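Local coordinates for protein phenolic acid decarboxylase (Sedimentibacter hydroxybenzoicus, PDB 7AE5) that catalyses the reversible, non-oxidative decarboxylation of 4-hydroxybenzoate and 3,4-dihydroxybenzoate, using prenylated FMN and manganese as cofactors, at residues G178-A181 / L182-H185; N210-V213 / T214-A217; R407-P410 / G411-V414; Q399-W402 / A403-T406. One frame throughout, in Å; residues are numbered along the deposited sequence. Where two conformers were deposited one is given.

Overall arrangement
All four contacts are local, and they fall into two groups. Interactions 1 and 2 belong to the Rift-related, FMN-binding part of the chain, with centres about 19 Å apart and nearest atoms about 9 Å apart. Interaction 1 carries two residues predicted to bind prenylated FMN. Interaction 2 gives two ligands to a rubidium ion also bound by Glu227, a predicted manganese ligand. Interactions 3 and 4 lie in the C-terminal family region, their centres about 41 and 34 Å from that of interaction 2. They adjoin along helix 397-407 and the loop after it, with centres about 12 Å apart, and both touch a second subunit. Interaction 3 holds another rubidium ion, away from those sites.

Interaction 1: residues G178-A181 / L182-H185; sequences GIQA and LAMH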
# COMPACT_ATOMS: atom_id res chain seq x y z
N GLY C 178 -17.58 -43.88 -15.04
CA GLY C 178 -17.43 -42.52 -15.51
C GLY C 178 -15.97 -42.08 -15.53
O GLY C 178 -15.11 -42.66 -14.88
N ILE C 179 -15.70 -41.03 -16.31
CA ILE C 179 -14.34 -40.51 -16.45
C ILE C 179 -14.42 -39.08 -16.94
O ILE C 179 -15.40 -38.66 -17.56
CB ILE C 179 -13.51 -41.41 -17.41
CG1 ILE C 179 -12.01 -41.24 -17.13
CG2 ILE C 179 -13.84 -41.11 -18.86
CD1 ILE C 179 -11.14 -42.11 -18.01
N GLN C 180 -13.37 -38.30 -16.65
CA GLN C 180 -13.29 -36.88 -17.00
C GLN C 180 -12.51 -36.75 -18.30
O GLN C 180 -11.28 -36.69 -18.29
CB GLN C 180 -12.63 -36.09 -15.88
CG GLN C 180 -13.45 -35.97 -14.62
CD GLN C 180 -12.79 -35.07 -13.60
OE1 GLN C 180 -11.65 -35.32 -13.18
NE2 GLN C 180 -13.48 -34.01 -13.19
N ALA C 181 -13.23 -36.65 -19.42
CA ALA C 181 -12.59 -36.75 -20.73
C ALA C 181 -11.73 -35.53 -21.04
O ALA C 181 -10.64 -35.66 -21.62
CB ALA C 181 -13.65 -36.94 -21.81
N LEU C 182 -12.20 -34.32 -20.70
CA LEU C 182 -11.41 -33.13 -20.98
C LEU C 182 -10.14 -33.10 -20.14
O LEU C 182 -9.09 -32.62 -20.61
CB LEU C 182 -12.26 -31.88 -20.73
CG LEU C 182 -12.06 -30.65 -21.64
CD1 LEU C 182 -13.03 -29.55 -21.25
CD2 LEU C 182 -10.63 -30.12 -21.62
N ALA C 183 -10.19 -33.62 -18.91
CA ALA C 183 -8.99 -33.75 -18.10
C ALA C 183 -7.99 -34.74 -18.69
O ALA C 183 -6.87 -34.83 -18.18
CB ALA C 183 -9.36 -34.17 -16.68
N MET C 184 -8.36 -35.47 -19.74
CA MET C 184 -7.45 -36.38 -20.43
C MET C 184 -6.92 -35.67 -21.67
O MET C 184 -7.37 -35.90 -22.80
CB MET C 184 -8.15 -37.69 -20.80
CG MET C 184 -9.13 -38.19 -19.77
SD MET C 184 -9.93 -39.72 -20.28
CE MET C 184 -8.54 -40.61 -20.97
N HIS C 185 -5.96 -34.78 -21.46
CA HIS C 185 -5.27 -34.16 -22.58
C HIS C 185 -4.56 -35.24 -23.40
O HIS C 185 -4.08 -36.23 -22.86
CB HIS C 185 -4.28 -33.11 -22.09
CG HIS C 185 -4.93 -31.97 -21.36
ND1 HIS C 185 -4.31 -31.30 -20.32
CD2 HIS C 185 -6.14 -31.38 -21.52
CE1 HIS C 185 -5.11 -30.36 -19.87
NE2 HIS C 185 -6.23 -30.38 -20.58
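Ala181 O accepts the backbone N-H of Met184 at 3.0 Å and closes a type I beta turn. The turn runs from Ala181 to Met184, where the chain leaves strand 176-179 of the antiparallel FMN-binding sheet. The N-H...O angle is 147°, and the donor stands above the carbonyl plane, 65° out of it. This is a bent bond, off the lone pairs.

At the last position of the turn, the Met184 side chain folds back toward the strand end. Its CG lies beside the backbone N, opposite the carbonyl carbon (chi1 -37°), which brings CG against Gln180 O and SD toward Ile179. Met184 SD meets Ile179 CD1 at 3.5 Å, and the two side chains cross at about a right angle. On the strand side, Ile179 also packs on Val292 of strand 287-299. Met184 reaches Val148 and Thr150 of strand 147-150. Exchanging Met184 for an alanine would probably open a gap beside Ile179 CD1 and cost the turn its apolar tie to the strand.

Met184, which ends the turn, and His185, which follows it, are predicted to bind prenylated FMN, and His185 also manganese. Leu182 packs on Ile60 of the ShdD chain. Ala183 CB, in the turn, rests 3.9 Å from CB of Gln180, the residue just before it.

Interaction 2: residues N210-V213 / T214-A217; sequences NPLV and TFMA. With RB (rubidium ion), chain R.
Helix 211-217 begins with an asparagine N-cap and ends at a metal site beside the predicted cofactor pocket. At the cap, Asn210 OD1 accepts the N-H of Leu212 at 3.1 Å. The N-H points almost straight at the oxygen (167°), but it stands above the carbonyl plane. The amide nitrogen of Asn210 is held by Gln235, so both ends of the side chain are engaged.

The next turn is tied by backbone bonds. Met216 N reaches Leu212 O at 2.9 Å and Ala217 N reaches Val213 O at 2.8 Å. The bond from Thr214 N to Asn210 O is weak. On the side of the helix that packs against helices 71-77 and 227-234, Leu212 CD1 approaches Phe215 CB at 4.4 Å. Both residues pack on Met77 and Leu234, and the Phe215 ring meets that of His74.

Met216 grips the rubidium ion twice, through its carbonyl O at 2.5 Å and its SD at 2.9 Å. Its CG is anti to the backbone N (chi1 177°), and the chain then bends at chi2 and chi3, which brings the sulfur round to the same ion as the carbonyl. The methyl carbon CE turns back to lie 3.5 Å from Val213 O. Val164 O, Thr219 O, Tyr223 OH and Glu227 OE1 complete the site. Rubidium thus sits among mainly oxygen ligands with one thioether, a soft and weak donor. Glu227 is a predicted manganese ligand, consistent with a monovalent-ion site next to the predicted manganese site. Its carboxylate would probably supply most of the charge that offsets the ion.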
# COMPACT_ATOMS: atom_id res chain seq x y z
N ASN C 210 3.27 -51.15 -9.83
CA ASN C 210 4.59 -50.68 -9.43
C ASN C 210 4.45 -49.22 -9.01
O ASN C 210 3.87 -48.42 -9.76
CB ASN C 210 5.56 -50.86 -10.60
CG ASN C 210 6.94 -50.27 -10.35
OD1 ASN C 210 7.24 -49.72 -9.30
ND2 ASN C 210 7.81 -50.39 -11.36
N PRO C 211 4.92 -48.84 -7.82
CA PRO C 211 4.73 -47.46 -7.36
C PRO C 211 5.29 -46.41 -8.30
O PRO C 211 4.80 -45.28 -8.31
CB PRO C 211 5.44 -47.44 -6.00
CG PRO C 211 6.30 -48.67 -5.97
CD PRO C 211 5.56 -49.68 -6.78
N LEU C 212 6.31 -46.74 -9.10
CA LEU C 212 6.84 -45.76 -10.05
C LEU C 212 5.90 -45.56 -11.23
O LEU C 212 5.90 -44.48 -11.83
CB LEU C 212 8.22 -46.18 -10.55
CG LEU C 212 9.42 -45.75 -9.71
CD1 LEU C 212 9.41 -44.25 -9.48
CD2 LEU C 212 9.46 -46.50 -8.40
N VAL C 213 5.10 -46.57 -11.57
CA VAL C 213 4.13 -46.41 -12.65
C VAL C 213 3.05 -45.43 -12.23
O VAL C 213 2.70 -44.51 -12.98
CB VAL C 213 3.54 -47.78 -13.03
CG1 VAL C 213 2.37 -47.60 -13.99
CG2 VAL C 213 4.61 -48.67 -13.64
N THR C 214 2.49 -45.61 -11.03
CA THR C 214 1.54 -44.65 -10.50
C THR C 214 2.16 -43.26 -10.40
O THR C 214 1.48 -42.25 -10.62
CB THR C 214 1.05 -45.10 -9.12
OG1 THR C 214 0.56 -46.45 -9.21
CG2 THR C 214 -0.07 -44.20 -8.62
N PHE C 215 3.45 -43.20 -10.07
CA PHE C 215 4.15 -41.92 -10.00
C PHE C 215 4.16 -41.22 -11.36
O PHE C 215 3.75 -40.06 -11.47
CB PHE C 215 5.58 -42.14 -9.50
CG PHE C 215 6.23 -40.90 -8.95
CD1 PHE C 215 5.75 -40.31 -7.79
CD2 PHE C 215 7.33 -40.34 -9.57
CE1 PHE C 215 6.35 -39.17 -7.27
CE2 PHE C 215 7.94 -39.21 -9.06
CZ PHE C 215 7.45 -38.62 -7.91
N MET C 216 4.60 -41.91 -12.41
CA MET C 216 4.60 -41.31 -13.74
C MET C 216 3.19 -41.00 -14.20
O MET C 216 2.95 -40.00 -14.89
CB MET C 216 5.28 -42.22 -14.75
CG MET C 216 5.23 -41.67 -16.15
SD MET C 216 3.67 -42.06 -16.98
CE MET C 216 3.35 -43.73 -16.38
N ALA C 217 2.23 -41.87 -13.86
CA ALA C 217 0.85 -41.61 -14.24
C ALA C 217 0.33 -40.35 -13.56
O ALA C 217 -0.42 -39.57 -14.16
CB ALA C 217 -0.03 -42.82 -13.90
RB RB R . 2.19 -39.57 -17.17

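Interaction 3: residues R407-P410 / G411-V414; sequences RVHP and GKDV. With RB (rubidium ion), chain Q.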
# COMPACT_ATOMS: atom_id res chain seq x y z
N ARG C 407 14.97 -13.21 8.68
CA ARG C 407 15.45 -12.57 7.46
C ARG C 407 14.36 -11.83 6.69
O ARG C 407 14.65 -11.26 5.62
CB ARG C 407 16.10 -13.60 6.52
CG ARG C 407 16.94 -14.65 7.22
CD ARG C 407 18.29 -14.09 7.64
NE ARG C 407 18.62 -14.45 9.01
CZ ARG C 407 19.84 -14.70 9.45
NH1 ARG C 407 20.08 -15.03 10.71
NH2 ARG C 407 20.86 -14.62 8.60
N VAL C 408 13.12 -11.83 7.19
CA VAL C 408 12.00 -11.17 6.53
C VAL C 408 11.68 -9.90 7.30
O VAL C 408 11.17 -9.96 8.43
CB VAL C 408 10.77 -12.08 6.43
CG1 VAL C 408 9.55 -11.28 5.98
CG2 VAL C 408 11.03 -13.22 5.48
N HIS C 409 11.99 -8.76 6.70
CA HIS C 409 11.44 -7.48 7.12
C HIS C 409 10.19 -7.28 6.28
O HIS C 409 10.29 -6.98 5.08
CB HIS C 409 12.45 -6.36 6.90
CG HIS C 409 12.04 -5.04 7.47
ND1 HIS C 409 10.83 -4.44 7.19
CD2 HIS C 409 12.69 -4.18 8.30
CE1 HIS C 409 10.74 -3.28 7.82
NE2 HIS C 409 11.86 -3.10 8.50
N PRO C 410 8.99 -7.48 6.84
CA PRO C 410 7.77 -7.38 6.03
C PRO C 410 7.59 -6.03 5.36
O PRO C 410 6.77 -5.91 4.44
CB PRO C 410 6.66 -7.67 7.03
CG PRO C 410 7.32 -8.51 8.09
CD PRO C 410 8.70 -7.93 8.22
N GLY C 411 8.34 -5.01 5.79
CA GLY C 411 8.23 -3.71 5.14
C GLY C 411 8.87 -3.68 3.77
O GLY C 411 8.51 -2.84 2.93
N LYS C 412 9.81 -4.59 3.50
CA LYS C 412 10.44 -4.62 2.18
C LYS C 412 10.65 -6.01 1.61
O LYS C 412 10.78 -6.12 0.38
CB LYS C 412 11.79 -3.89 2.22
CG LYS C 412 12.83 -4.50 3.15
CD LYS C 412 14.15 -3.73 3.06
CE LYS C 412 13.97 -2.26 3.42
NZ LYS C 412 15.20 -1.46 3.20
N ASP C 413 10.70 -7.07 2.42
CA ASP C 413 10.90 -8.43 1.90
C ASP C 413 9.61 -9.07 1.39
O ASP C 413 9.67 -10.20 0.89
CB ASP C 413 11.52 -9.33 2.99
CG ASP C 413 13.07 -9.26 3.05
OD1 ASP C 413 13.76 -9.37 2.01
OD2 ASP C 413 13.63 -9.17 4.16
N VAL C 414 8.46 -8.40 1.48
CA VAL C 414 7.17 -8.99 1.12
C VAL C 414 6.54 -8.14 0.02
O VAL C 414 6.29 -6.95 0.22
CB VAL C 414 6.23 -9.10 2.33
CG1 VAL C 414 4.88 -9.63 1.89
CG2 VAL C 414 6.84 -10.00 3.39
RB RB Q . 15.31 -10.75 3.32
O HOH W 1 16.61 -9.67 1.54
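Asp413 turns its carboxylate back across the loop to the backbone of Arg407 and His409. The loop joins helix 397-407 to strand 414-421. Asp413 OD2 accepts the N-H of His409 at 3.1 Å through its anti lone pair, the one away from OD1. The bond is nearly straight, at 166°. Both carboxylate oxygens also bind a rubidium ion, each at 2.5 Å, and Arg407 O joins them at 2.5 Å. One water, Asp441 O and Thr443 O complete the site.

His409 faces the other way along the chain. Its CG is anti to the backbone N (chi1 -172°), and this carries the ring over toward Gly411. There His409 ND1 accepts the N-H of Gly411 at 2.9 Å, at the ring edge and only 3° out of the plane. The remaining ring nitrogen, NE2, is hydrogen-bonded to Asn430 O of the second subunit. His409 O is gripped twice. Asp413 N comes in at 2.7 Å, almost end-on to the carbonyl, and Lys412 N comes in from above its plane.

The Val408 and Val414 side chains cross obliquely, with Val408 CG1 and Val414 CG2 4.0 Å apart. Val414 CG2 also lies against Pro410. Val414 packs outward on Met438 of the second subunit.

With ND1 accepting from Gly411 N, the proton of a neutral His409 would sit on NE2, facing Asn430 O. The ion probably offsets the Asp413 charge and would let OD2 lie close to Arg407 O, two acceptors that would otherwise be expected to repel each other.

Interaction 4: residues Q399-W402 / A403-T406; sequences QVMW and ALTT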
# COMPACT_ATOMS: atom_id res chain seq x y z
N GLN C 399 12.90 -25.19 9.36
CA GLN C 399 13.99 -24.33 8.90
C GLN C 399 13.47 -23.11 8.15
O GLN C 399 14.05 -22.02 8.26
CB GLN C 399 14.94 -25.13 8.01
CG GLN C 399 16.03 -25.86 8.77
CD GLN C 399 17.42 -25.59 8.22
OE1 GLN C 399 17.84 -26.19 7.23
NE2 GLN C 399 18.14 -24.68 8.86
N VAL C 400 12.40 -23.27 7.38
CA VAL C 400 11.82 -22.14 6.66
C VAL C 400 11.20 -21.15 7.63
O VAL C 400 11.28 -19.93 7.43
CB VAL C 400 10.80 -22.65 5.62
CG1 VAL C 400 10.17 -21.48 4.87
CG2 VAL C 400 11.47 -23.62 4.66
N MET C 401 10.55 -21.64 8.69
CA MET C 401 10.00 -20.76 9.71
C MET C 401 11.08 -19.89 10.33
O MET C 401 10.91 -18.68 10.50
CB MET C 401 9.29 -21.58 10.79
CG MET C 401 7.84 -21.93 10.49
SD MET C 401 6.86 -20.55 9.88
CE MET C 401 6.92 -19.43 11.28
N TRP C 402 12.22 -20.50 10.68
CA TRP C 402 13.35 -19.74 11.21
C TRP C 402 13.76 -18.64 10.24
O TRP C 402 13.93 -17.48 10.63
CB TRP C 402 14.52 -20.67 11.49
CG TRP C 402 15.81 -19.94 11.75
CD1 TRP C 402 16.15 -19.26 12.88
CD2 TRP C 402 16.92 -19.81 10.86
NE1 TRP C 402 17.41 -18.72 12.75
CE2 TRP C 402 17.90 -19.04 11.51
CE3 TRP C 402 17.19 -20.27 9.56
CZ2 TRP C 402 19.12 -18.72 10.92
CZ3 TRP C 402 18.40 -19.96 8.98
CH2 TRP C 402 19.35 -19.19 9.66
N ALA C 403 13.92 -18.99 8.96
CA ALA C 403 14.33 -18.00 7.97
C ALA C 403 13.29 -16.89 7.84
O ALA C 403 13.65 -15.73 7.61
CB ALA C 403 14.57 -18.68 6.62
N LEU C 404 12.01 -17.23 7.98
CA LEU C 404 10.98 -16.20 7.91
C LEU C 404 11.06 -15.25 9.09
O LEU C 404 10.89 -14.03 8.93
CB LEU C 404 9.60 -16.85 7.84
CG LEU C 404 9.25 -17.58 6.54
CD1 LEU C 404 7.87 -18.19 6.62
CD2 LEU C 404 9.35 -16.63 5.36
N THR C 405 11.34 -15.77 10.28
CA THR C 405 11.32 -14.93 11.48
C THR C 405 12.58 -14.09 11.65
O THR C 405 12.57 -13.17 12.47
CB THR C 405 11.12 -15.80 12.72
OG1 THR C 405 12.19 -16.75 12.83
CG2 THR C 405 9.79 -16.53 12.65
N THR C 406 13.66 -14.36 10.91
CA THR C 406 14.92 -13.64 11.11
C THR C 406 15.46 -12.92 9.88
O THR C 406 16.35 -12.08 10.04
CB THR C 406 16.01 -14.59 11.65
OG1 THR C 406 16.20 -15.68 10.74
CG2 THR C 406 15.62 -15.14 13.02
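Trp402 O is the carbonyl on which the two threonines of this turn converge, near the C-terminal end of helix 397-407. Thr405 OG1 and Thr406 OG1 each donate to it at 2.9 Å. They come from opposite faces of the carbonyl plane. In both threonines OG1 stands between the backbone N and the carbonyl carbon (chi1 60° and 58°), which swings the hydroxyl back to the preceding turn. The N-H groups of both residues add only weak bonds to the same oxygen.

The Thr406 hydroxyl also lies over one face of the Trp402 indole. It sits 3.8 Å above the ring plane, offset toward the rim. On the same helix, Ala403 CB is 4.2 Å from Trp402 CE3. Along another side, Met401 SD meets Leu404 CD1 at 4.1 Å, and Leu404 CG approaches Val400 CG1. Ordinary helical bonds underlie this, as from Leu404 N to Val400 O.

Farther out, the second subunit meets the polar ends of Trp402 and Thr405. Trp402 NE1 donates to its Pro280 O, and Thr405 OG1 is bonded to its Thr348 OG1. In the same chain, the indole packs on Phe391 and Leu457, while Ala403 and Leu404 face strand 384-388. A leucine in place of Trp402 would probably leave Pro280 O of the second subunit without its N-H mate and take the flat surface from under the Thr406 hydroxyl. The indole edge is also met within the helix, where Gln399 O lies in the ring plane while accepting Ala403 N at 3.1 Å.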